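GDP-L-fucose synthase (Campylobacter jejuni subsp. jejuni serotype O:2, PDB 7M13) binds NADP(H) and acts in the making of the GDP-D-glycero-L-gluco-heptose used for capsular polysaccharide, probably as an epimerase and reductase of GDP-4-keto sugars. Local coordinates at residues B[70-75]-B[81-86]; B[244-249]-B[339-344]. All blocks are in the same frame, centred on the assembly; numbering follows the deposited sequence.

Interaction 1: residues B[70-75]-B[81-86]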
ATOM      1  N   LEU B  70       1.443  -8.114  12.978  1.00 12.69           N
ATOM      2  CA  LEU B  70       1.908  -9.465  12.637  1.00 14.42           C
ATOM      3  C   LEU B  70       3.321  -9.322  12.118  1.00 15.03           C
ATOM      4  O   LEU B  70       3.545  -8.840  11.021  1.00 14.05           O
ATOM      5  CB  LEU B  70       1.009 -10.091  11.575  1.00 15.31           C
ATOM      6  CG  LEU B  70       1.536 -11.411  11.030  1.00 17.40           C
ATOM      7  CD1 LEU B  70       1.688 -12.439  12.129  1.00 20.81           C
ATOM      8  CD2 LEU B  70       0.632 -11.931   9.927  1.00 18.97           C
ATOM      9  N   PRO B  71       4.341  -9.662  12.929  1.00 15.38           N
ATOM     10  CA  PRO B  71       5.714  -9.409  12.529  1.00 16.88           C
ATOM     11  C   PRO B  71       6.226 -10.403  11.485  1.00 17.31           C
ATOM     12  O   PRO B  71       5.747 -11.492  11.447  1.00 20.44           O
ATOM     13  CB  PRO B  71       6.501  -9.644  13.823  1.00 18.84           C
ATOM     14  CG  PRO B  71       5.655 -10.584  14.620  1.00 20.16           C
ATOM     15  CD  PRO B  71       4.210 -10.294  14.252  1.00 18.54           C
ATOM     16  N   CYS B  72       7.176  -9.964  10.664  1.00 19.83           N
ATOM     17  CA  CYS B  72       7.824 -10.763   9.610  1.00 21.76           C
ATOM     18  C   CYS B  72       9.196 -11.206  10.119  1.00 26.35           C
ATOM     19  O   CYS B  72      10.048 -10.329  10.367  1.00 29.00           O
ATOM     20  CB  CYS B  72       7.957  -9.920   8.353  1.00 24.55           C
ATOM     21  SG  CYS B  72       8.671 -10.811   6.955  1.00 28.35           S
ATOM     22  N   GLY B  73       9.390 -12.508  10.276  1.00 26.78           N
ATOM     23  CA  GLY B  73      10.683 -13.079  10.705  1.00 27.01           C
ATOM     24  C   GLY B  73      11.089 -14.261   9.851  1.00 28.98           C
ATOM     25  O   GLY B  73      10.293 -14.691   9.010  1.00 26.59           O
ATOM     26  N   ALA B  74      12.299 -14.783  10.051  1.00 30.73           N
ATOM     27  CA  ALA B  74      12.832 -15.923   9.270  1.00 33.80           C
ATOM     28  C   ALA B  74      11.841 -17.085   9.323  1.00 29.90           C
ATOM     29  O   ALA B  74      11.604 -17.688   8.266  1.00 35.24           O
ATOM     30  CB  ALA B  74      14.178 -16.351   9.805  1.00 35.93           C
ATOM     31  N   ALA B  75      11.300 -17.390  10.502  1.00 28.19           N
ATOM     32  CA  ALA B  75      10.526 -18.629  10.764  1.00 30.26           C
ATOM     33  C   ALA B  75       9.192 -18.589  10.012  1.00 31.17           C
ATOM     34  O   ALA B  75       8.758 -19.639   9.494  1.00 34.89           O
ATOM     35  CB  ALA B  75      10.285 -18.805  12.238  1.00 34.88           C
ATOM     36  N   ALA B  81       0.916 -13.484   2.377  1.00 10.55           N
ATOM     37  CA  ALA B  81      -0.405 -12.820   2.274  1.00 10.03           C
ATOM     38  C   ALA B  81      -0.791 -12.238   3.628  1.00 10.82           C
ATOM     39  O   ALA B  81      -1.334 -11.128   3.682  1.00 12.33           O
ATOM     40  CB  ALA B  81      -1.468 -13.811   1.837  1.00 11.57           C
ATOM     41  N   ASP B  82      -0.616 -12.991   4.712  1.00 11.26           N
ATOM     42  CA  ASP B  82      -1.027 -12.543   6.048  1.00 12.45           C
ATOM     43  C   ASP B  82      -0.297 -11.247   6.385  1.00 11.00           C
ATOM     44  O   ASP B  82      -0.914 -10.375   6.997  1.00 12.47           O
ATOM     45  CB  ASP B  82      -0.807 -13.645   7.077  1.00 12.81           C
ATOM     46  CG  ASP B  82      -1.469 -14.976   6.774  1.00 16.03           C
ATOM     47  OD1 ASP B  82      -2.456 -14.994   5.980  1.00 15.80           O
ATOM     48  OD2 ASP B  82      -0.970 -16.010   7.343  1.00 15.36           O
ATOM     49  N   PHE B  83       0.974 -11.136   6.033  1.00 11.93           N
ATOM     50  CA  PHE B  83       1.754  -9.942   6.416  1.00 12.39           C
ATOM     51  C   PHE B  83       1.106  -8.681   5.853  1.00 12.21           C
ATOM     52  O   PHE B  83       1.155  -7.608   6.484  1.00 14.32           O
ATOM     53  CB  PHE B  83       3.197  -9.984   5.929  1.00 13.33           C
ATOM     54  CG  PHE B  83       4.016 -11.058   6.564  1.00 15.40           C
ATOM     55  CD1 PHE B  83       4.906 -11.742   5.788  1.00 15.62           C
ATOM     56  CD2 PHE B  83       3.909 -11.354   7.905  1.00 19.32           C
ATOM     57  CE1 PHE B  83       5.669 -12.755   6.329  1.00 18.60           C
ATOM     58  CE2 PHE B  83       4.663 -12.390   8.442  1.00 19.10           C
ATOM     59  CZ  PHE B  83       5.546 -13.061   7.653  1.00 18.16           C
ATOM     60  N   ILE B  84       0.622  -8.762   4.622  1.00 10.60           N
ATOM     61  CA  ILE B  84       0.056  -7.552   3.988  1.00 10.28           C
ATOM     62  C   ILE B  84      -1.410  -7.423   4.407  1.00 10.94           C
ATOM     63  O   ILE B  84      -1.807  -6.330   4.864  1.00 11.27           O
ATOM     64  CB  ILE B  84       0.294  -7.477   2.470  1.00 10.16           C
ATOM     65  CG1 ILE B  84      -0.326  -6.181   1.918  1.00 11.43           C
ATOM     66  CG2 ILE B  84      -0.157  -8.703   1.686  1.00 10.42           C
ATOM     67  CD1 ILE B  84       0.185  -5.791   0.578  1.00 12.84           C
ATOM     68  N   TYR B  85      -2.222  -8.477   4.353  1.00 10.77           N
ATOM     69  CA  TYR B  85      -3.642  -8.319   4.738  1.00 10.24           C
ATOM     70  C   TYR B  85      -3.794  -7.879   6.205  1.00  9.56           C
ATOM     71  O   TYR B  85      -4.529  -6.917   6.482  1.00 10.93           O
ATOM     72  CB  TYR B  85      -4.421  -9.595   4.438  1.00 11.45           C
ATOM     73  CG  TYR B  85      -5.839  -9.539   4.935  1.00 11.32           C
ATOM     74  CD1 TYR B  85      -6.782  -8.729   4.325  1.00 10.94           C
ATOM     75  CD2 TYR B  85      -6.227 -10.195   6.072  1.00 12.53           C
ATOM     76  CE1 TYR B  85      -8.086  -8.624   4.788  1.00 11.88           C
ATOM     77  CE2 TYR B  85      -7.521 -10.104   6.562  1.00 11.38           C
ATOM     78  CZ  TYR B  85      -8.463  -9.321   5.912  1.00 12.04           C
ATOM     79  OH  TYR B  85      -9.734  -9.215   6.413  1.00 14.49           O
ATOM     80  N   GLU B  86      -3.236  -8.635   7.126  1.00  9.91           N
ATOM     81  CA  GLU B  86      -3.514  -8.421   8.558  1.00 10.70           C
ATOM     82  C   GLU B  86      -3.031  -7.028   8.943  1.00 10.65           C
ATOM     83  O   GLU B  86      -3.732  -6.306   9.662  1.00 11.78           O
ATOM     84  CB  GLU B  86      -2.927  -9.550   9.397  1.00 11.38           C
ATOM     85  CG  GLU B  86      -3.690 -10.838   9.178  1.00 14.38           C
ATOM     86  CD  GLU B  86      -3.363 -11.958  10.138  1.00 18.67           C
ATOM     87  OE1 GLU B  86      -2.977 -11.661  11.295  1.00 20.02           O
ATOM     88  OE2 GLU B  86      -3.508 -13.140   9.712  1.00 21.50           O
TER
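A sulfur-aromatic and CH-pi contact, widened by leucine packing, joins the loop after strand 63-66 to the helix it leads into, 80-100, beside the bound NADP. C72 lies over one face of the F83 ring. Its CB stands 4.0 Å from the ring centroid and only 10° off the normal, while SG, anti to the backbone N of C72 (chi1 -177°), is offset from the ring centre toward F83 CE1, which it approaches to 3.6 Å. The P71 carbonyl reaches the same ring obliquely, O lying 3.3 Å from F83 CE2, and is itself hydrogen-bonded by the side-chain amide of N76.

L70 meets the helix at another point, its side chain crossing that of F83 at about a right angle. Methyl CD2 does most of the touching: it rests 3.6 Å from D82 CB and 3.9 Å from F83 CD2, and the carboxylate of E86 borders it at 3.9 Å from OE1. The D82 carboxylate is engaged elsewhere, with OD1 bonded to Y158 of the second subunit. P71 touches the NADP, while C72 and F83 both pack on F140 of helix 138-158, which stands at the position predicted by family rule to hold the proton donor/acceptor; the loop thus meets the cofactor, helix 80-100 and helix 138-158.

Interaction 2: residues B[244-249]-B[339-344]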
ATOM      1  N   PHE B 244      20.211  -1.170  16.848  1.00 16.69           N
ATOM      2  CA  PHE B 244      19.206  -1.598  17.849  1.00 17.31           C
ATOM      3  C   PHE B 244      18.683  -0.365  18.559  1.00 17.99           C
ATOM      4  O   PHE B 244      19.393   0.661  18.705  1.00 19.02           O
ATOM      5  CB  PHE B 244      19.794  -2.584  18.866  1.00 17.88           C
ATOM      6  CG  PHE B 244      20.357  -3.829  18.252  1.00 18.76           C
ATOM      7  CD1 PHE B 244      19.556  -4.934  18.038  1.00 19.61           C
ATOM      8  CD2 PHE B 244      21.696  -3.892  17.884  1.00 21.25           C
ATOM      9  CE1 PHE B 244      20.057  -6.083  17.449  1.00 21.46           C
ATOM     10  CE2 PHE B 244      22.193  -5.049  17.302  1.00 21.56           C
ATOM     11  CZ  PHE B 244      21.379  -6.132  17.080  1.00 20.63           C
ATOM     12  N   ILE B 245      17.434  -0.446  19.012  1.00 16.06           N
ATOM     13  CA  ILE B 245      16.860   0.591  19.891  1.00 16.34           C
ATOM     14  C   ILE B 245      16.204  -0.147  21.052  1.00 14.58           C
ATOM     15  O   ILE B 245      15.461  -1.110  20.820  1.00 15.70           O
ATOM     16  CB  ILE B 245      15.915   1.569  19.154  1.00 16.43           C
ATOM     17  CG1 ILE B 245      15.495   2.714  20.080  1.00 17.30           C
ATOM     18  CG2 ILE B 245      14.724   0.843  18.525  1.00 17.44           C
ATOM     19  CD1 ILE B 245      14.649   3.803  19.430  1.00 18.63           C
ATOM     20  N   HIS B 246      16.511   0.314  22.255  1.00 15.44           N
ATOM     21  CA  HIS B 246      15.906  -0.232  23.480  1.00 17.08           C
ATOM     22  C   HIS B 246      14.479   0.296  23.574  1.00 16.07           C
ATOM     23  O   HIS B 246      14.266   1.494  23.330  1.00 16.18           O
ATOM     24  CB  HIS B 246      16.772   0.159  24.672  1.00 18.52           C
ATOM     25  CG  HIS B 246      16.387  -0.508  25.942  1.00 19.85           C
ATOM     26  ND1 HIS B 246      15.336  -0.071  26.709  1.00 20.67           N
ATOM     27  CD2 HIS B 246      16.906  -1.595  26.570  1.00 21.69           C
ATOM     28  CE1 HIS B 246      15.225  -0.852  27.777  1.00 24.74           C
ATOM     29  NE2 HIS B 246      16.200  -1.795  27.725  1.00 22.48           N
ATOM     30  N   SER B 247      13.572  -0.534  24.059  1.00 17.55           N
ATOM     31  CA  SER B 247      12.144  -0.159  24.126  1.00 17.82           C
ATOM     32  C   SER B 247      11.902   1.024  25.078  1.00 17.19           C
ATOM     33  O   SER B 247      10.889   1.717  24.873  1.00 17.27           O
ATOM     34  CB  SER B 247      11.318  -1.329  24.427  1.00 20.27           C
ATOM     35  OG  SER B 247      11.706  -1.882  25.680  1.00 20.11           O
ATOM     36  N   ASP B 248      12.764   1.309  26.060  1.00 19.25           N
ATOM     37  CA  ASP B 248      12.608   2.542  26.868  1.00 19.26           C
ATOM     38  C   ASP B 248      12.904   3.779  26.016  1.00 18.88           C
ATOM     39  O   ASP B 248      12.258   4.814  26.227  1.00 18.58           O
ATOM     40  CB  ASP B 248      13.474   2.540  28.130  1.00 21.27           C
ATOM     41  CG  ASP B 248      12.958   1.657  29.248  1.00 25.68           C
ATOM     42  OD1 ASP B 248      11.784   1.217  29.183  1.00 25.70           O
ATOM     43  OD2 ASP B 248      13.758   1.411  30.179  1.00 30.17           O
ATOM     44  N   ASP B 249      13.893   3.699  25.117  1.00 17.30           N
ATOM     45  CA  ASP B 249      14.194   4.779  24.159  1.00 15.96           C
ATOM     46  C   ASP B 249      13.035   4.895  23.159  1.00 13.97           C
ATOM     47  O   ASP B 249      12.664   6.034  22.860  1.00 15.71           O
ATOM     48  CB  ASP B 249      15.557   4.582  23.490  1.00 15.75           C
ATOM     49  CG  ASP B 249      16.729   5.276  24.201  1.00 18.87           C
ATOM     50  OD1 ASP B 249      16.497   6.289  24.915  1.00 20.87           O
ATOM     51  OD2 ASP B 249      17.868   4.822  23.997  1.00 19.26           O
ATOM     52  N   ILE B 339      21.645  -3.920  27.117  1.00 23.38           N
ATOM     53  CA  ILE B 339      21.731  -5.405  27.151  1.00 24.73           C
ATOM     54  C   ILE B 339      21.836  -5.844  28.619  1.00 27.00           C
ATOM     55  O   ILE B 339      21.206  -6.855  28.982  1.00 28.34           O
ATOM     56  CB  ILE B 339      22.909  -5.937  26.317  1.00 24.45           C
ATOM     57  CG1 ILE B 339      22.740  -5.640  24.825  1.00 24.85           C
ATOM     58  CG2 ILE B 339      23.086  -7.428  26.527  1.00 25.93           C
ATOM     59  CD1 ILE B 339      23.985  -5.884  24.003  1.00 25.38           C
ATOM     60  N   LYS B 340      22.586  -5.090  29.432  1.00 28.82           N
ATOM     61  CA  LYS B 340      22.669  -5.329  30.897  1.00 31.56           C
ATOM     62  C   LYS B 340      21.261  -5.248  31.507  1.00 32.85           C
ATOM     63  O   LYS B 340      20.883  -6.205  32.222  1.00 31.45           O
ATOM     64  CB  LYS B 340      23.614  -4.331  31.562  1.00 32.49           C
ATOM     65  CG  LYS B 340      25.089  -4.693  31.516  1.00 39.78           C
ATOM     66  CD  LYS B 340      25.905  -3.871  32.496  1.00 48.16           C
ATOM     67  CE  LYS B 340      27.335  -4.343  32.626  1.00 53.02           C
ATOM     68  NZ  LYS B 340      28.286  -3.212  32.515  1.00 56.63           N
ATOM     69  N   MET B 341      20.508  -4.167  31.232  1.00 30.75           N
ATOM     70  CA  MET B 341      19.138  -3.982  31.776  1.00 30.54           C
ATOM     71  C   MET B 341      18.303  -5.211  31.395  1.00 29.67           C
ATOM     72  O   MET B 341      17.550  -5.711  32.254  1.00 29.88           O
ATOM     73  CB  MET B 341      18.458  -2.718  31.233  1.00 32.01           C
ATOM     74  CG  MET B 341      19.199  -1.423  31.515  1.00 36.47           C
ATOM     75  SD  MET B 341      18.515  -0.044  30.516  1.00 41.79           S
ATOM     76  CE  MET B 341      16.961   0.175  31.378  1.00 43.35           C
ATOM     77  N   MET B 342      18.396  -5.655  30.132  1.00 26.98           N
ATOM     78  CA  MET B 342      17.586  -6.767  29.581  1.00 26.73           C
ATOM     79  C   MET B 342      17.983  -8.081  30.282  1.00 28.08           C
ATOM     80  O   MET B 342      17.073  -8.865  30.646  1.00 27.40           O
ATOM     81  CB  MET B 342      17.776  -6.875  28.062  1.00 24.78           C
ATOM     82  CG  MET B 342      16.889  -7.927  27.425  1.00 25.45           C
ATOM     83  SD  MET B 342      16.899  -7.930  25.597  1.00 26.30           S
ATOM     84  CE  MET B 342      18.651  -8.072  25.249  1.00 26.05           C
ATOM     85  N   TYR B 343      19.280  -8.311  30.509  1.00 30.04           N
ATOM     86  CA  TYR B 343      19.775  -9.565  31.149  1.00 30.32           C
ATOM     87  C   TYR B 343      19.310  -9.621  32.611  1.00 32.03           C
ATOM     88  O   TYR B 343      18.861 -10.687  33.058  1.00 29.95           O
ATOM     89  CB  TYR B 343      21.298  -9.713  31.057  1.00 31.65           C
ATOM     90  CG  TYR B 343      21.795 -11.099  31.416  1.00 32.84           C
ATOM     91  CD1 TYR B 343      21.164 -12.236  30.933  1.00 33.65           C
ATOM     92  CD2 TYR B 343      22.897 -11.275  32.244  1.00 33.49           C
ATOM     93  CE1 TYR B 343      21.604 -13.510  31.264  1.00 34.32           C
ATOM     94  CE2 TYR B 343      23.347 -12.543  32.589  1.00 33.31           C
ATOM     95  CZ  TYR B 343      22.703 -13.661  32.092  1.00 36.32           C
ATOM     96  OH  TYR B 343      23.136 -14.914  32.409  1.00 32.83           O
ATOM     97  N   GLU B 344      19.392  -8.506  33.337  1.00 34.55           N
ATOM     98  CA  GLU B 344      18.928  -8.441  34.747  1.00 39.33           C
ATOM     99  C   GLU B 344      17.463  -8.887  34.795  1.00 41.61           C
ATOM    100  O   GLU B 344      17.140  -9.748  35.635  1.00 42.46           O
ATOM    101  CB  GLU B 344      19.144  -7.045  35.330  1.00 45.88           C
ATOM    102  CG  GLU B 344      20.614  -6.690  35.492  1.00 53.11           C
ATOM    103  CD  GLU B 344      21.397  -7.620  36.410  1.00 59.89           C
ATOM    104  OE1 GLU B 344      22.099  -8.517  35.890  1.00 60.38           O
ATOM    105  OE2 GLU B 344      21.304  -7.443  37.644  1.00 65.83           O
TER
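M341 sets SD against the imidazole of H246 at an oblique angle, 4.5 Å from the ring centroid and 29° off the normal. The nearest ring atom to the sulfur is H246 NE2, at 4.0 Å from SD. The chain of M341 runs extended from helix 335-347 as far as SD and then bends (chi3 72°), which carries CE alongside the ring, toward the start of helix 247-260. There the methyl lies 4.1 Å from H246 CE1 and 3.6 Å from D248 OD2, a van der Waals contact with the carboxylate. The other oxygen of that carboxylate, OD1, is held by the side-chain amide of N27.

The imidazole is fixed by what surrounds it. Its ND1 accepts a hydrogen bond from the backbone N of D248, 3.0 Å long and fairly straight at 163°, with the donor tilted from the ring plane. NE2 has a weak hydrogen bond to T173 OG1, and Y171 meets the ring edge-to-face. The histidine therefore presents a ring of set orientation to the methionine, although no hydrogen bond links the two segments.

Residue I333, in the loop before helix 335-347, packs on both H246 and D248 and extends the small interface. H246 ends strand 241-246 and is the N-cap of helix 247-260, ND1 accepting from the backbone N of D248 at N2 in the manner of side-chain helix capping; here the capped strand-to-helix junction of the Rossmann-type domain is packed against the C-terminal helix.

In the fold
From the N terminus, the chain passes through strand 63-66 and soon closes interaction 1, a short-range contact in which the start of helix 80-100 folds back against the loop that leads into it, with five residues between the segments. Interaction 2 opens well after this and spans 89 intervening residues, bringing the last helix, 335-347, back to the end of strand 241-246. The two follow in series, neither nested nor crossed, with centres about 25 Å apart on opposite sides of the chain's centre and no touch between them. Interaction 1 belongs to the cofactor-side loop and the helix facing the second subunit; interaction 2 ties helix 335-347 to the junction of strand 241-246 and helix 247-260.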